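Local coordinates for putative capsid protein of prophage (PDB 3BQW) that probably serves as a major capsid protein of the phage capsid protein E family, forming the shell of a prophage-encoded virus particle, at residues Ala40-Leu52 against Gly76-Lys88. Numbering follows the deposited sequence.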
ATOM      1  N   ALA A  40     -12.151   0.203  -7.295  1.00 22.26           N
ATOM      2  CA  ALA A  40     -13.519  -0.207  -7.450  1.00 22.80           C
ATOM      3  C   ALA A  40     -14.152  -0.147  -6.071  1.00 23.20           C
ATOM      4  O   ALA A  40     -13.612  -0.703  -5.110  1.00 23.10           O
ATOM      5  CB  ALA A  40     -13.626  -1.623  -8.071  1.00 23.02           C
ATOM      6  N   THR A  41     -15.288   0.545  -5.974  1.00 23.88           N
ATOM      7  CA  THR A  41     -16.041   0.616  -4.730  1.00 24.16           C
ATOM      8  C   THR A  41     -17.291  -0.236  -4.886  1.00 25.45           C
ATOM      9  O   THR A  41     -17.997  -0.136  -5.897  1.00 26.24           O
ATOM     10  CB  THR A  41     -16.406   2.067  -4.354  1.00 24.43           C
ATOM     11  OG1 THR A  41     -17.091   2.700  -5.431  1.00 24.65           O
ATOM     12  CG2 THR A  41     -15.152   2.879  -4.013  1.00 22.90           C
ATOM     13  N   PHE A  42     -17.559  -1.084  -3.895  1.00 25.34           N
ATOM     14  CA  PHE A  42     -18.695  -1.978  -3.943  1.00 25.25           C
ATOM     15  C   PHE A  42     -19.830  -1.473  -3.054  1.00 25.26           C
ATOM     16  O   PHE A  42     -19.589  -0.797  -2.053  1.00 25.64           O
ATOM     17  CB  PHE A  42     -18.260  -3.415  -3.569  1.00 25.55           C
ATOM     18  CG  PHE A  42     -17.368  -4.046  -4.597  1.00 24.87           C
ATOM     19  CD1 PHE A  42     -17.870  -4.962  -5.499  1.00 26.48           C
ATOM     20  CD2 PHE A  42     -16.041  -3.662  -4.713  1.00 24.48           C
ATOM     21  CE1 PHE A  42     -17.052  -5.517  -6.479  1.00 26.10           C
ATOM     22  CE2 PHE A  42     -15.221  -4.194  -5.695  1.00 23.97           C
ATOM     23  CZ  PHE A  42     -15.728  -5.125  -6.577  1.00 26.02           C
ATOM     24  N   SER A  43     -21.067  -1.795  -3.448  1.00 25.38           N
ATOM     25  CA  SER A  43     -22.262  -1.482  -2.659  1.00 26.42           C
ATOM     26  C   SER A  43     -22.648  -2.658  -1.779  1.00 25.46           C
ATOM     27  O   SER A  43     -23.622  -2.606  -1.024  1.00 25.92           O
ATOM     28  CB  SER A  43     -23.422  -1.142  -3.594  1.00 26.61           C
ATOM     29  OG  SER A  43     -23.509  -2.161  -4.596  1.00 31.40           O
ATOM     30  N   THR A  44     -21.902  -3.740  -1.912  1.00 25.23           N
ATOM     31  CA  THR A  44     -21.986  -4.862  -0.977  1.00 24.75           C
ATOM     32  C   THR A  44     -20.801  -4.812   0.010  1.00 25.27           C
ATOM     33  O   THR A  44     -19.730  -4.247  -0.274  1.00 24.31           O
ATOM     34  CB  THR A  44     -22.013  -6.181  -1.731  1.00 24.34           C
ATOM     35  OG1 THR A  44     -20.916  -6.221  -2.651  1.00 23.11           O
ATOM     36  CG2 THR A  44     -23.328  -6.324  -2.521  1.00 23.02           C
ATOM     37  N   GLN A  45     -21.030  -5.385   1.179  1.00 25.84           N
ATOM     38  CA  GLN A  45     -20.033  -5.479   2.220  1.00 26.51           C
ATOM     39  C   GLN A  45     -18.822  -6.199   1.706  1.00 26.17           C
ATOM     40  O   GLN A  45     -17.698  -5.760   1.938  1.00 26.51           O
ATOM     41  CB  GLN A  45     -20.587  -6.241   3.407  1.00 26.55           C
ATOM     42  CG  GLN A  45     -19.619  -6.376   4.546  1.00 30.24           C
ATOM     43  CD  GLN A  45     -20.202  -7.187   5.694  1.00 33.63           C
ATOM     44  OE1 GLN A  45     -21.208  -7.877   5.529  1.00 36.06           O
ATOM     45  NE2 GLN A  45     -19.567  -7.111   6.858  1.00 34.67           N
ATOM     46  N   ASN A  46     -19.064  -7.322   1.030  1.00 25.86           N
ATOM     47  CA  ASN A  46     -18.012  -8.103   0.441  1.00 25.64           C
ATOM     48  C   ASN A  46     -17.711  -7.675  -0.970  1.00 25.17           C
ATOM     49  O   ASN A  46     -18.581  -7.219  -1.697  1.00 24.29           O
ATOM     50  CB  ASN A  46     -18.370  -9.589   0.452  1.00 26.11           C
ATOM     51  CG  ASN A  46     -18.568 -10.110   1.842  1.00 27.62           C
ATOM     52  OD1 ASN A  46     -19.444 -10.926   2.103  1.00 29.21           O
ATOM     53  ND2 ASN A  46     -17.772  -9.614   2.753  1.00 28.41           N
ATOM     54  N   ILE A  47     -16.450  -7.856  -1.335  1.00 25.86           N
ATOM     55  CA  ILE A  47     -15.967  -7.622  -2.681  1.00 25.96           C
ATOM     56  C   ILE A  47     -16.419  -8.793  -3.541  1.00 25.92           C
ATOM     57  O   ILE A  47     -16.106  -9.950  -3.245  1.00 24.95           O
ATOM     58  CB  ILE A  47     -14.412  -7.513  -2.737  1.00 26.10           C
ATOM     59  CG1 ILE A  47     -13.876  -6.414  -1.810  1.00 26.96           C
ATOM     60  CG2 ILE A  47     -13.932  -7.300  -4.181  1.00 27.01           C
ATOM     61  CD1 ILE A  47     -14.572  -5.128  -1.988  1.00 28.68           C
ATOM     62  N   MET A  48     -17.138  -8.471  -4.613  1.00 25.69           N
ATOM     63  CA  MET A  48     -17.633  -9.441  -5.552  1.00 26.57           C
ATOM     64  C   MET A  48     -16.858  -9.370  -6.874  1.00 27.07           C
ATOM     65  O   MET A  48     -17.224  -8.616  -7.771  1.00 27.19           O
ATOM     66  CB  MET A  48     -19.122  -9.194  -5.768  1.00 27.01           C
ATOM     67  CG  MET A  48     -19.953  -9.226  -4.472  1.00 27.46           C
ATOM     68  SD  MET A  48     -19.740 -10.705  -3.446  1.00 27.22           S
ATOM     69  CE  MET A  48     -21.379 -10.799  -2.749  1.00 31.46           C
ATOM     70  N   LEU A  49     -15.802 -10.170  -6.990  1.00 27.24           N
ATOM     71  CA  LEU A  49     -14.801  -9.988  -8.036  1.00 28.11           C
ATOM     72  C   LEU A  49     -15.329 -10.323  -9.431  1.00 29.51           C
ATOM     73  O   LEU A  49     -14.904  -9.734 -10.415  1.00 29.65           O
ATOM     74  CB  LEU A  49     -13.554 -10.827  -7.752  1.00 27.58           C
ATOM     75  CG  LEU A  49     -12.671 -10.465  -6.561  1.00 27.74           C
ATOM     76  CD1 LEU A  49     -11.463 -11.450  -6.452  1.00 27.06           C
ATOM     77  CD2 LEU A  49     -12.187  -9.002  -6.624  1.00 26.00           C
ATOM     78  N   ASP A  50     -16.255 -11.275  -9.468  1.00 30.96           N
ATOM     79  CA  ASP A  50     -16.993 -11.705 -10.653  1.00 32.00           C
ATOM     80  C   ASP A  50     -17.818 -10.597 -11.320  1.00 32.03           C
ATOM     81  O   ASP A  50     -18.251 -10.764 -12.454  1.00 32.67           O
ATOM     82  CB  ASP A  50     -17.949 -12.846 -10.245  1.00 32.38           C
ATOM     83  CG  ASP A  50     -18.842 -12.457  -9.036  1.00 35.03           C
ATOM     84  OD1 ASP A  50     -18.285 -12.156  -7.943  1.00 36.15           O
ATOM     85  OD2 ASP A  50     -20.093 -12.410  -9.176  1.00 38.32           O
ATOM     86  N   THR A  51     -18.076  -9.498 -10.620  1.00 32.10           N
ATOM     87  CA  THR A  51     -18.854  -8.395 -11.165  1.00 32.09           C
ATOM     88  C   THR A  51     -18.031  -7.258 -11.800  1.00 33.12           C
ATOM     89  O   THR A  51     -18.599  -6.254 -12.212  1.00 33.31           O
ATOM     90  CB  THR A  51     -19.711  -7.747 -10.073  1.00 32.03           C
ATOM     91  OG1 THR A  51     -18.859  -7.095  -9.135  1.00 30.66           O
ATOM     92  CG2 THR A  51     -20.593  -8.767  -9.372  1.00 31.66           C
ATOM     93  N   LEU A  52     -16.717  -7.393 -11.891  1.00 34.17           N
ATOM     94  CA  LEU A  52     -15.892  -6.280 -12.354  1.00 35.26           C
ATOM     95  C   LEU A  52     -15.979  -6.139 -13.878  1.00 37.00           C
ATOM     96  O   LEU A  52     -15.976  -7.149 -14.592  1.00 37.37           O
ATOM     97  CB  LEU A  52     -14.441  -6.456 -11.896  1.00 35.17           C
ATOM     98  CG  LEU A  52     -14.168  -6.114 -10.414  1.00 33.76           C
ATOM     99  CD1 LEU A  52     -12.812  -6.641  -9.873  1.00 33.00           C
ATOM    100  CD2 LEU A  52     -14.231  -4.648 -10.238  1.00 31.31           C
ATOM    101  N   GLY A  76      -9.837 -24.385   2.781  1.00 25.93           N
ATOM    102  CA  GLY A  76      -9.842 -23.284   1.834  1.00 27.13           C
ATOM    103  C   GLY A  76     -10.505 -23.661   0.533  1.00 28.03           C
ATOM    104  O   GLY A  76     -10.617 -24.835   0.202  1.00 28.81           O
ATOM    105  N   TYR A  77     -10.940 -22.659  -0.218  1.00 29.40           N
ATOM    106  CA  TYR A  77     -11.607 -22.880  -1.492  1.00 29.99           C
ATOM    107  C   TYR A  77     -11.476 -21.605  -2.350  1.00 29.69           C
ATOM    108  O   TYR A  77     -11.339 -20.496  -1.801  1.00 29.01           O
ATOM    109  CB  TYR A  77     -13.076 -23.308  -1.248  1.00 31.91           C
ATOM    110  CG  TYR A  77     -13.903 -22.278  -0.537  1.00 33.55           C
ATOM    111  CD1 TYR A  77     -14.853 -21.527  -1.219  1.00 35.10           C
ATOM    112  CD2 TYR A  77     -13.697 -22.011   0.811  1.00 37.20           C
ATOM    113  CE1 TYR A  77     -15.583 -20.527  -0.571  1.00 36.80           C
ATOM    114  CE2 TYR A  77     -14.417 -21.008   1.475  1.00 38.46           C
ATOM    115  CZ  TYR A  77     -15.362 -20.269   0.777  1.00 37.44           C
ATOM    116  OH  TYR A  77     -16.074 -19.282   1.439  1.00 37.25           O
ATOM    117  N   GLU A  78     -11.466 -21.773  -3.677  1.00 29.13           N
ATOM    118  CA  GLU A  78     -11.526 -20.646  -4.607  1.00 29.50           C
ATOM    119  C   GLU A  78     -12.876 -19.987  -4.559  1.00 28.11           C
ATOM    120  O   GLU A  78     -13.891 -20.638  -4.714  1.00 28.22           O
ATOM    121  CB  GLU A  78     -11.272 -21.034  -6.052  1.00 29.49           C
ATOM    122  CG  GLU A  78      -9.840 -21.265  -6.360  1.00 33.24           C
ATOM    123  CD  GLU A  78      -8.988 -20.016  -6.419  1.00 33.74           C
ATOM    124  OE1 GLU A  78      -9.430 -18.950  -6.857  1.00 37.15           O
ATOM    125  OE2 GLU A  78      -7.811 -20.134  -6.070  1.00 40.85           O
ATOM    126  N   THR A  79     -12.858 -18.678  -4.355  1.00 27.51           N
ATOM    127  CA  THR A  79     -14.079 -17.899  -4.294  1.00 26.35           C
ATOM    128  C   THR A  79     -13.847 -16.540  -4.945  1.00 26.32           C
ATOM    129  O   THR A  79     -12.748 -15.993  -4.888  1.00 24.89           O
ATOM    130  CB  THR A  79     -14.549 -17.749  -2.847  1.00 26.01           C
ATOM    131  OG1 THR A  79     -15.740 -16.958  -2.817  1.00 24.96           O
ATOM    132  CG2 THR A  79     -13.462 -17.115  -1.958  1.00 25.14           C
ATOM    133  N   SER A  80     -14.891 -16.010  -5.574  1.00 26.61           N
ATOM    134  CA  SER A  80     -14.873 -14.650  -6.101  1.00 27.58           C
ATOM    135  C   SER A  80     -15.454 -13.645  -5.104  1.00 27.29           C
ATOM    136  O   SER A  80     -15.437 -12.439  -5.339  1.00 28.29           O
ATOM    137  CB  SER A  80     -15.615 -14.603  -7.437  1.00 27.77           C
ATOM    138  OG  SER A  80     -16.982 -14.919  -7.263  1.00 30.08           O
ATOM    139  N   THR A  81     -15.945 -14.146  -3.981  1.00 27.39           N
ATOM    140  CA  THR A  81     -16.392 -13.317  -2.875  1.00 28.14           C
ATOM    141  C   THR A  81     -15.274 -13.203  -1.847  1.00 28.84           C
ATOM    142  O   THR A  81     -14.862 -14.209  -1.263  1.00 28.32           O
ATOM    143  CB  THR A  81     -17.647 -13.919  -2.224  1.00 28.33           C
ATOM    144  OG1 THR A  81     -18.625 -14.127  -3.241  1.00 28.55           O
ATOM    145  CG2 THR A  81     -18.230 -13.003  -1.148  1.00 27.60           C
ATOM    146  N   ILE A  82     -14.796 -11.973  -1.643  1.00 29.34           N
ATOM    147  CA  ILE A  82     -13.710 -11.669  -0.720  1.00 29.75           C
ATOM    148  C   ILE A  82     -14.238 -10.749   0.382  1.00 29.41           C
ATOM    149  O   ILE A  82     -14.841  -9.725   0.098  1.00 30.00           O
ATOM    150  CB  ILE A  82     -12.539 -10.945  -1.442  1.00 30.10           C
ATOM    151  CG1 ILE A  82     -12.029 -11.758  -2.643  1.00 31.31           C
ATOM    152  CG2 ILE A  82     -11.409 -10.595  -0.449  1.00 30.43           C
ATOM    153  CD1 ILE A  82     -11.292 -13.001  -2.308  1.00 31.75           C
ATOM    154  N   LYS A  83     -14.000 -11.109   1.635  1.00 29.62           N
ATOM    155  CA  LYS A  83     -14.382 -10.273   2.767  1.00 29.43           C
ATOM    156  C   LYS A  83     -13.200  -9.358   3.118  1.00 28.75           C
ATOM    157  O   LYS A  83     -12.152  -9.823   3.496  1.00 28.51           O
ATOM    158  CB  LYS A  83     -14.814 -11.152   3.952  1.00 30.13           C
ATOM    159  CG  LYS A  83     -15.276 -10.385   5.229  1.00 31.77           C
ATOM    160  CD  LYS A  83     -16.618  -9.593   5.121  1.00 31.77           C
ATOM    161  CE  LYS A  83     -16.655  -8.349   6.037  1.00 34.70           C
ATOM    162  NZ  LYS A  83     -15.397  -7.429   6.030  1.00 32.27           N
ATOM    163  N   PRO A  84     -13.337  -8.042   2.902  1.00 28.25           N
ATOM    164  CA  PRO A  84     -12.219  -7.155   3.240  1.00 27.61           C
ATOM    165  C   PRO A  84     -12.030  -6.919   4.749  1.00 26.62           C
ATOM    166  O   PRO A  84     -12.950  -7.089   5.519  1.00 26.50           O
ATOM    167  CB  PRO A  84     -12.589  -5.866   2.530  1.00 27.48           C
ATOM    168  CG  PRO A  84     -14.093  -5.867   2.566  1.00 28.67           C
ATOM    169  CD  PRO A  84     -14.470  -7.302   2.314  1.00 28.56           C
ATOM    170  N   GLY A  85     -10.816  -6.558   5.147  1.00 26.14           N
ATOM    171  CA  GLY A  85     -10.547  -6.126   6.506  1.00 25.78           C
ATOM    172  C   GLY A  85     -11.150  -4.742   6.703  1.00 26.12           C
ATOM    173  O   GLY A  85     -10.743  -3.790   6.055  1.00 26.60           O
ATOM    174  N   TYR A  86     -12.135  -4.642   7.584  1.00 25.70           N
ATOM    175  CA  TYR A  86     -12.796  -3.383   7.852  1.00 25.91           C
ATOM    176  C   TYR A  86     -11.978  -2.567   8.831  1.00 25.61           C
ATOM    177  O   TYR A  86     -11.567  -3.064   9.886  1.00 26.55           O
ATOM    178  CB  TYR A  86     -14.194  -3.611   8.408  1.00 25.30           C
ATOM    179  CG  TYR A  86     -15.090  -2.420   8.275  1.00 26.02           C
ATOM    180  CD1 TYR A  86     -15.841  -2.234   7.125  1.00 24.32           C
ATOM    181  CD2 TYR A  86     -15.219  -1.488   9.320  1.00 25.00           C
ATOM    182  CE1 TYR A  86     -16.677  -1.163   7.000  1.00 25.89           C
ATOM    183  CE2 TYR A  86     -16.058  -0.398   9.199  1.00 24.43           C
ATOM    184  CZ  TYR A  86     -16.793  -0.241   8.036  1.00 25.81           C
ATOM    185  OH  TYR A  86     -17.662   0.816   7.863  1.00 24.85           O
ATOM    186  N   MET A  87     -11.745  -1.310   8.464  1.00 25.35           N
ATOM    187  CA  MET A  87     -10.960  -0.386   9.252  1.00 24.40           C
ATOM    188  C   MET A  87     -11.806   0.825   9.660  1.00 25.58           C
ATOM    189  O   MET A  87     -12.652   1.329   8.881  1.00 25.17           O
ATOM    190  CB  MET A  87      -9.745   0.086   8.433  1.00 24.72           C
ATOM    191  CG  MET A  87      -8.818  -0.987   7.880  1.00 23.73           C
ATOM    192  SD  MET A  87      -7.373  -0.256   6.999  1.00 19.70           S
ATOM    193  CE  MET A  87      -6.521   0.216   8.457  1.00 17.69           C
ATOM    194  N   LYS A  88     -11.569   1.298  10.882  1.00 26.46           N
ATOM    195  CA  LYS A  88     -12.193   2.522  11.375  1.00 26.95           C
ATOM    196  C   LYS A  88     -11.387   3.200  12.492  1.00 26.93           C
ATOM    197  O   LYS A  88     -11.889   3.425  13.583  1.00 26.71           O
ATOM    198  CB  LYS A  88     -13.649   2.283  11.784  1.00 26.91           C
ATOM    199  CG  LYS A  88     -13.893   1.177  12.785  1.00 28.55           C
ATOM    200  CD  LYS A  88     -15.389   1.125  13.055  1.00 30.80           C
ATOM    201  CE  LYS A  88     -15.777   0.058  14.064  1.00 34.45           C
ATOM    202  NZ  LYS A  88     -15.087   0.236  15.365  1.00 36.60           N
TER
HETATM  203  O   HOH W   1     -17.064  -5.230   6.321  1.00 35.35           O
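I47 and I82 bond to each other in both directions: I82 N meets I47 O at 2.9 Å, nearly straight at 173°, whereas the return bond from I47 N to I82 O is more bent, 146° at the hydrogen. Two residues further along, L49 N gives a hydrogen bond to S80 O (2.8 Å). The acceptor I47 O also takes a CA-H contact from T81. On one face of this pairing I47 and I82 meet CB to CB at 4.1 Å. L49, from the 3-10 turn after the strand, crosses I82 at a slant, its CD1 resting 3.9 Å from I82 CG1. The other face carries M48 and T81, lying side by side; T81 chi1 of -54° sets OG1 beside the backbone N and puts CG2 anti to it, where the methyl abuts M48 SD at 3.6 Å. The whole is a minimal two-stranded antiparallel sheet of 47-48 with 81-82, separate from the larger sheets, with 81-82 following closely on strand 70-79. Its ends are fastened more lightly. At one, S80 OG gives a weak bond to D50 OD1; at the other, a water accepts from both Q45 NE2 and K83 NZ. Beside the pairing, T79 OG1 accepts the N-H of T81 in an ST turn; T44 OG1 donates to N46 O, and T51 OG1 and T51 N both donate to M48 O. Further out, I82 packs on A61 and C63, I47 on A294, and L49 on V338.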